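Local structure of 2-hydroxyethylphosphonate dioxygenase (Streptomyces viridochromogenes, 4YAR) at residues D31-L36 with T50-A55; H10-N13 with T18-Q21. The protein catalyses the iron-dependent cleavage of 2-hydroxyethylphosphonate by O2 to hydroxymethylphosphonate and formate, a step in the biosynthesis of the antibiotic bialaphos. The protein carries 1 engineered substitution. All coordinates share one frame; numbering follows the deposited sequence.

Contact 1: D31-L36 with T50-A55; sequences DDLRRL and TALAEA. With CD (cadmium ion), chain F.
Asp32 OD1 is gripped by a cadmium ion and by Arg35 on the polar flank of helix 30-36, whose apolar flank sets Leu33 and Leu36 against Leu52 of helix 49-55. The carboxylate chelates the metal through both oxygens, OD1 at 2.3 Å from the cadmium, and three waters also bind the ion; one of these donates to Asp31 OD1. Arg35 meets Asp32 OD1 end-on with two nitrogens, NH2 at 3.1 Å and NH1 at 3.3 Å. The oxygen lies nearly in the guanidinium plane, while NH2 approaches it from well above the carboxylate plane. Two bonds to one atom restrict the rotation of the arginine head, and the nearby positive charges would be expected to keep Asp32 ionised. Glu43 forms a second salt bridge with Arg35.

Between the helices the chemistry is purely apolar. Leu52 CD2 lies 3.7 Å from Leu33 CD1, the side chains crossing obliquely; Leu52 CD1 meets Leu36 CD1 tip to tip, also at 3.7 Å, while still grazing Leu33 CD1. Three residues apart, Leu33 and Leu36 share one helix face; different chi1 choices, CG anti to the backbone N in Leu33 (-173°) and beside it in Leu36 (-69°), bring a CD1 of each to Leu52. Leu8 of helix 5-15 touches both, and Thr22 of helix 19-26 touches Leu33 and Leu52, placing the contact in the buried centre of the four-helix Cro/C1-type domain.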
ATOM      1  N   ASP A  31     -31.913  -5.183 -25.152  1.00 33.61           N
ATOM      2  CA  ASP A  31     -31.291  -3.911 -25.435  1.00 30.15           C
ATOM      3  C   ASP A  31     -30.697  -3.293 -24.210  1.00 31.30           C
ATOM      4  O   ASP A  31     -29.617  -2.716 -24.276  1.00 30.16           O
ATOM      5  CB  ASP A  31     -32.215  -2.917 -26.224  1.00 32.98           C
ATOM      6  CG  ASP A  31     -33.567  -2.571 -25.544  1.00 33.73           C
ATOM      7  OD1 ASP A  31     -33.850  -2.900 -24.378  1.00 33.57           O
ATOM      8  OD2 ASP A  31     -34.405  -1.939 -26.259  1.00 33.05           O
ATOM      9  N   ASP A  32     -31.373  -3.439 -23.073  1.00 25.27           N
ATOM     10  CA  ASP A  32     -30.809  -2.967 -21.818  1.00 28.46           C
ATOM     11  C   ASP A  32     -29.492  -3.706 -21.454  1.00 26.87           C
ATOM     12  O   ASP A  32     -28.491  -3.100 -21.052  1.00 29.35           O
ATOM     13  CB  ASP A  32     -31.815  -3.107 -20.686  1.00 25.66           C
ATOM     14  CG  ASP A  32     -32.887  -2.006 -20.671  1.00 24.00           C
ATOM     15  OD1 ASP A  32     -32.841  -1.028 -21.435  1.00 19.04           O
ATOM     16  OD2 ASP A  32     -33.771  -2.175 -19.819  1.00 29.43           O
ATOM     17  N   LEU A  33     -29.478  -5.019 -21.620  1.00 30.42           N
ATOM     18  CA  LEU A  33     -28.255  -5.780 -21.300  1.00 31.95           C
ATOM     19  C   LEU A  33     -27.100  -5.471 -22.252  1.00 31.77           C
ATOM     20  O   LEU A  33     -25.954  -5.336 -21.798  1.00 30.28           O
ATOM     21  CB  LEU A  33     -28.533  -7.271 -21.316  1.00 30.68           C
ATOM     22  CG  LEU A  33     -27.390  -8.184 -20.833  1.00 30.52           C
ATOM     23  CD1 LEU A  33     -26.956  -7.901 -19.412  1.00 30.14           C
ATOM     24  CD2 LEU A  33     -27.951  -9.576 -20.885  1.00 28.80           C
ATOM     25  N   ARG A  34     -27.386  -5.329 -23.549  1.00 33.07           N
ATOM     26  CA  ARG A  34     -26.360  -4.929 -24.528  1.00 34.75           C
ATOM     27  C   ARG A  34     -25.771  -3.584 -24.163  1.00 40.08           C
ATOM     28  O   ARG A  34     -24.547  -3.382 -24.277  1.00 41.82           O
ATOM     29  CB  ARG A  34     -26.924  -4.912 -25.953  1.00 39.53           C
ATOM     30  CG  ARG A  34     -27.293  -6.304 -26.472  1.00 44.60           C
ATOM     31  CD  ARG A  34     -27.497  -6.351 -27.985  1.00 50.20           C
ATOM     32  NE  ARG A  34     -26.412  -5.623 -28.659  1.00 59.46           N
ATOM     33  CZ  ARG A  34     -26.521  -4.485 -29.362  1.00 61.21           C
ATOM     34  NH1 ARG A  34     -27.702  -3.894 -29.597  1.00 59.26           N
ATOM     35  NH2 ARG A  34     -25.419  -3.941 -29.873  1.00 60.37           N
ATOM     36  N   ARG A  35     -26.610  -2.683 -23.653  1.00 42.11           N
ATOM     37  CA  ARG A  35     -26.131  -1.368 -23.213  1.00 44.59           C
ATOM     38  C   ARG A  35     -25.319  -1.429 -21.924  1.00 39.43           C
ATOM     39  O   ARG A  35     -24.287  -0.761 -21.809  1.00 39.91           O
ATOM     40  CB  ARG A  35     -27.299  -0.382 -23.074  1.00 48.03           C
ATOM     41  CG  ARG A  35     -26.938   1.035 -23.483  1.00 54.04           C
ATOM     42  CD  ARG A  35     -28.122   1.987 -23.451  1.00 52.34           C
ATOM     43  NE  ARG A  35     -28.856   1.833 -22.203  1.00 56.10           N
ATOM     44  CZ  ARG A  35     -29.982   1.131 -22.063  1.00 56.59           C
ATOM     45  NH1 ARG A  35     -30.553   0.546 -23.125  1.00 60.81           N
ATOM     46  NH2 ARG A  35     -30.556   1.023 -20.854  1.00 49.89           N
ATOM     47  N   LEU A  36     -25.769  -2.231 -20.963  1.00 37.89           N
ATOM     48  CA  LEU A  36     -25.014  -2.484 -19.755  1.00 37.34           C
ATOM     49  C   LEU A  36     -23.567  -2.973 -20.066  1.00 44.13           C
ATOM     50  O   LEU A  36     -22.642  -2.783 -19.254  1.00 40.79           O
ATOM     51  CB  LEU A  36     -25.743  -3.479 -18.880  1.00 36.33           C
ATOM     52  CG  LEU A  36     -27.044  -2.980 -18.233  1.00 37.90           C
ATOM     53  CD1 LEU A  36     -27.704  -4.082 -17.400  1.00 38.35           C
ATOM     54  CD2 LEU A  36     -26.777  -1.745 -17.394  1.00 39.36           C
ATOM     55  N   THR A  50     -30.312  -6.655  -9.485  1.00 47.22           N
ATOM     56  CA  THR A  50     -30.888  -7.727  -8.700  1.00 45.94           C
ATOM     57  C   THR A  50     -31.308  -8.947  -9.533  1.00 44.21           C
ATOM     58  O   THR A  50     -30.994 -10.102  -9.175  1.00 43.17           O
ATOM     59  CB  THR A  50     -32.060  -7.173  -7.881  1.00 45.47           C
ATOM     60  OG1 THR A  50     -32.595  -8.216  -7.077  1.00 45.36           O
ATOM     61  CG2 THR A  50     -33.139  -6.558  -8.790  1.00 46.39           C
ATOM     62  N   ALA A  51     -31.967  -8.704 -10.660  1.00 41.94           N
ATOM     63  CA  ALA A  51     -32.413  -9.798 -11.536  1.00 42.58           C
ATOM     64  C   ALA A  51     -31.205 -10.487 -12.243  1.00 40.19           C
ATOM     65  O   ALA A  51     -31.204 -11.732 -12.439  1.00 36.00           O
ATOM     66  CB  ALA A  51     -33.408  -9.292 -12.565  1.00 42.09           C
ATOM     67  N   LEU A  52     -30.212  -9.671 -12.622  1.00 35.35           N
ATOM     68  CA  LEU A  52     -28.992 -10.175 -13.280  1.00 34.58           C
ATOM     69  C   LEU A  52     -28.203 -11.025 -12.286  1.00 33.45           C
ATOM     70  O   LEU A  52     -27.695 -12.079 -12.627  1.00 30.70           O
ATOM     71  CB  LEU A  52     -28.133  -9.031 -13.799  1.00 34.04           C
ATOM     72  CG  LEU A  52     -28.434  -8.455 -15.173  1.00 35.36           C
ATOM     73  CD1 LEU A  52     -27.632  -7.165 -15.427  1.00 36.53           C
ATOM     74  CD2 LEU A  52     -28.231  -9.497 -16.280  1.00 33.46           C
ATOM     75  N   ALA A  53     -28.156 -10.576 -11.041  1.00 32.02           N
ATOM     76  CA  ALA A  53     -27.455 -11.293  -9.985  1.00 31.81           C
ATOM     77  C   ALA A  53     -28.068 -12.642  -9.773  1.00 34.14           C
ATOM     78  O   ALA A  53     -27.377 -13.668  -9.719  1.00 31.14           O
ATOM     79  CB  ALA A  53     -27.491 -10.488  -8.691  1.00 32.13           C
ATOM     80  N   GLU A  54     -29.392 -12.665  -9.682  1.00 31.81           N
ATOM     81  CA  GLU A  54     -30.071 -13.919  -9.433  1.00 34.43           C
ATOM     82  C   GLU A  54     -29.798 -14.861 -10.618  1.00 30.51           C
ATOM     83  O   GLU A  54     -29.420 -16.010 -10.422  1.00 28.28           O
ATOM     84  CB  GLU A  54     -31.565 -13.688  -9.201  1.00 39.10           C
ATOM     85  CG  GLU A  54     -32.286 -14.893  -8.602  1.00 49.85           C
ATOM     86  CD  GLU A  54     -32.441 -16.052  -9.587  1.00 59.84           C
ATOM     87  OE1 GLU A  54     -32.898 -15.827 -10.736  1.00 73.14           O
ATOM     88  OE2 GLU A  54     -32.107 -17.198  -9.205  1.00 71.46           O
ATOM     89  N   ALA A  55     -29.926 -14.344 -11.836  1.00 29.44           N
ATOM     90  CA  ALA A  55     -29.743 -15.167 -13.052  1.00 26.45           C
ATOM     91  C   ALA A  55     -28.327 -15.794 -13.186  1.00 25.69           C
ATOM     92  O   ALA A  55     -28.174 -16.903 -13.707  1.00 26.79           O
ATOM     93  CB  ALA A  55     -30.096 -14.351 -14.293  1.00 25.41           C
TER
HETATM   94 CD    CD F 505     -34.988  -0.308 -20.931  1.00 24.62          CD
HETATM   95  O   HOH W   1     -35.484  -1.477 -22.828  1.00 27.07           O
HETATM   96  O   HOH W   2     -34.240   0.733 -19.374  1.00 26.40           O
HETATM   97  O   HOH W   3     -35.320  -1.833 -19.824  1.00 43.77           O

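Contact 2: H10-N13 with T18-Q21; sequences HWMN and TAAQ
Met12 of helix 5-15 lays its terminal methyl against the first turn of helix 19-26, the start of the helix-turn-helix assigned by similarity to this Cro/C1-type domain. The CE atom sits 3.6 Å from both the CA and the N of Ala19, and 3.9 Å from the carbonyl carbon of Thr18. Its main target is thus the backbone around the Thr18-Ala19 peptide; the Ala19 methyl points away from helix 5-15 and is a more distant neighbour. A bend at the thioether (chi3 65°) carries CE to that peptide at the end of an otherwise extended chain.

One shell farther out, the backbone under the methyl is held by a capping box. Thr18 occupies the N-cap position, and its OG1 accepts from Gln21 N at 3.1 Å, while Thr18 O is engaged by Thr22 OG1. The reciprocal bonds of the box satisfy a backbone N-H on each residue and fix the first turn on which Met12 rests. The Thr18 side chain lies about 8 Å from that of Lys16, a residue seen to bind substrate at a site shared between the dimer partners. In the return bond of the box, Thr18 N donates to Gln21 OE1 over 2.8 Å, almost straight at 170°, in the carbonyl plane and on a lone pair of the side-chain amide oxygen.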
ATOM      1  N   HIS A  10     -17.651 -11.046 -17.391  1.00 26.36           N
ATOM      2  CA  HIS A  10     -16.948 -12.156 -16.703  1.00 25.57           C
ATOM      3  C   HIS A  10     -17.910 -13.250 -16.205  1.00 23.49           C
ATOM      4  O   HIS A  10     -17.709 -14.445 -16.422  1.00 23.04           O
ATOM      5  CB  HIS A  10     -16.105 -11.617 -15.499  1.00 28.82           C
ATOM      6  CG  HIS A  10     -15.695 -12.690 -14.540  1.00 26.35           C
ATOM      7  ND1 HIS A  10     -14.763 -13.656 -14.861  1.00 30.18           N
ATOM      8  CD2 HIS A  10     -16.144 -13.002 -13.309  1.00 29.79           C
ATOM      9  CE1 HIS A  10     -14.646 -14.503 -13.852  1.00 29.69           C
ATOM     10  NE2 HIS A  10     -15.485 -14.138 -12.904  1.00 32.66           N
ATOM     11  N   TRP A  11     -19.011 -12.844 -15.563  1.00 23.65           N
ATOM     12  CA  TRP A  11     -19.960 -13.828 -15.008  1.00 23.49           C
ATOM     13  C   TRP A  11     -20.841 -14.454 -16.051  1.00 24.33           C
ATOM     14  O   TRP A  11     -21.146 -15.658 -15.989  1.00 26.39           O
ATOM     15  CB  TRP A  11     -20.764 -13.246 -13.835  1.00 25.37           C
ATOM     16  CG  TRP A  11     -19.905 -13.144 -12.618  1.00 26.92           C
ATOM     17  CD1 TRP A  11     -19.407 -12.012 -12.046  1.00 26.26           C
ATOM     18  CD2 TRP A  11     -19.366 -14.238 -11.878  1.00 27.94           C
ATOM     19  NE1 TRP A  11     -18.583 -12.326 -10.998  1.00 26.88           N
ATOM     20  CE2 TRP A  11     -18.561 -13.688 -10.851  1.00 29.08           C
ATOM     21  CE3 TRP A  11     -19.498 -15.629 -11.969  1.00 28.66           C
ATOM     22  CZ2 TRP A  11     -17.878 -14.476  -9.933  1.00 31.04           C
ATOM     23  CZ3 TRP A  11     -18.785 -16.428 -11.034  1.00 28.45           C
ATOM     24  CH2 TRP A  11     -18.025 -15.843 -10.033  1.00 29.68           C
ATOM     25  N   MET A  12     -21.208 -13.708 -17.069  1.00 23.51           N
ATOM     26  CA  MET A  12     -21.851 -14.338 -18.203  1.00 26.76           C
ATOM     27  C   MET A  12     -20.962 -15.387 -18.831  1.00 26.24           C
ATOM     28  O   MET A  12     -21.426 -16.495 -19.132  1.00 25.85           O
ATOM     29  CB  MET A  12     -22.277 -13.331 -19.272  1.00 27.93           C
ATOM     30  CG  MET A  12     -23.393 -12.396 -18.805  1.00 24.80           C
ATOM     31  SD  MET A  12     -23.496 -10.963 -19.945  1.00 29.31           S
ATOM     32  CE  MET A  12     -23.990 -11.730 -21.465  1.00 27.41           C
ATOM     33  N   ASN A  13     -19.702 -15.039 -19.059  1.00 22.90           N
ATOM     34  CA  ASN A  13     -18.777 -16.047 -19.599  1.00 24.25           C
ATOM     35  C   ASN A  13     -18.602 -17.260 -18.660  1.00 24.51           C
ATOM     36  O   ASN A  13     -18.560 -18.436 -19.112  1.00 24.58           O
ATOM     37  CB  ASN A  13     -17.434 -15.413 -19.866  1.00 26.17           C
ATOM     38  CG  ASN A  13     -16.422 -16.453 -20.267  1.00 30.19           C
ATOM     39  OD1 ASN A  13     -15.561 -16.876 -19.472  1.00 33.76           O
ATOM     40  ND2 ASN A  13     -16.566 -16.928 -21.467  1.00 31.02           N
ATOM     41  N   THR A  18     -25.218 -16.620 -23.295  1.00 32.88           N
ATOM     42  CA  THR A  18     -25.174 -15.520 -24.261  1.00 36.62           C
ATOM     43  C   THR A  18     -25.929 -14.324 -23.670  1.00 36.05           C
ATOM     44  O   THR A  18     -26.583 -14.436 -22.645  1.00 31.43           O
ATOM     45  CB  THR A  18     -25.813 -15.877 -25.601  1.00 36.11           C
ATOM     46  OG1 THR A  18     -27.210 -16.128 -25.413  1.00 33.86           O
ATOM     47  CG2 THR A  18     -25.139 -17.130 -26.195  1.00 40.62           C
ATOM     48  N   ALA A  19     -25.725 -13.179 -24.296  1.00 36.62           N
ATOM     49  CA  ALA A  19     -26.470 -11.969 -24.016  1.00 35.09           C
ATOM     50  C   ALA A  19     -27.955 -12.288 -23.997  1.00 32.32           C
ATOM     51  O   ALA A  19     -28.656 -11.988 -23.039  1.00 29.14           O
ATOM     52  CB  ALA A  19     -26.182 -10.968 -25.127  1.00 38.90           C
ATOM     53  N   ALA A  20     -28.437 -12.935 -25.056  1.00 32.46           N
ATOM     54  CA  ALA A  20     -29.856 -13.265 -25.138  1.00 27.73           C
ATOM     55  C   ALA A  20     -30.342 -14.163 -24.019  1.00 30.67           C
ATOM     56  O   ALA A  20     -31.457 -13.970 -23.518  1.00 29.75           O
ATOM     57  CB  ALA A  20     -30.204 -13.899 -26.491  1.00 33.71           C
ATOM     58  N   GLN A  21     -29.530 -15.152 -23.641  1.00 28.00           N
ATOM     59  CA  GLN A  21     -29.916 -16.097 -22.639  1.00 29.18           C
ATOM     60  C   GLN A  21     -29.925 -15.429 -21.314  1.00 25.43           C
ATOM     61  O   GLN A  21     -30.756 -15.750 -20.479  1.00 29.81           O
ATOM     62  CB  GLN A  21     -28.938 -17.287 -22.555  1.00 31.26           C
ATOM     63  CG  GLN A  21     -29.079 -18.320 -23.651  1.00 34.29           C
ATOM     64  CD  GLN A  21     -27.918 -19.310 -23.722  1.00 39.25           C
ATOM     65  OE1 GLN A  21     -26.767 -18.957 -23.510  1.00 37.75           O
ATOM     66  NE2 GLN A  21     -28.226 -20.542 -24.114  1.00 43.50           N
TER

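Both contacts belong to the N-terminal Cro/C1-type domain, their centres each about 34 Å from the centre of the chain, and they illustrate how a small helical unit divides its work. They share no helix: contact 1 joins 30-36 with 49-55, contact 2 joins 5-15 with 19-26. Contact 1 is wholly buried where its helices meet and relies on leucine against leucine; its charged groups and cadmium keep to a separate flank. Contact 2 is only partly buried and sets a methionine methyl on backbone beside a polar cap. Their centres are 9 Å apart and they meet directly: Leu33 CD2 packs 3.3 Å from Ala19 O, linking successive helices of the helix-turn-helix inferred by similarity.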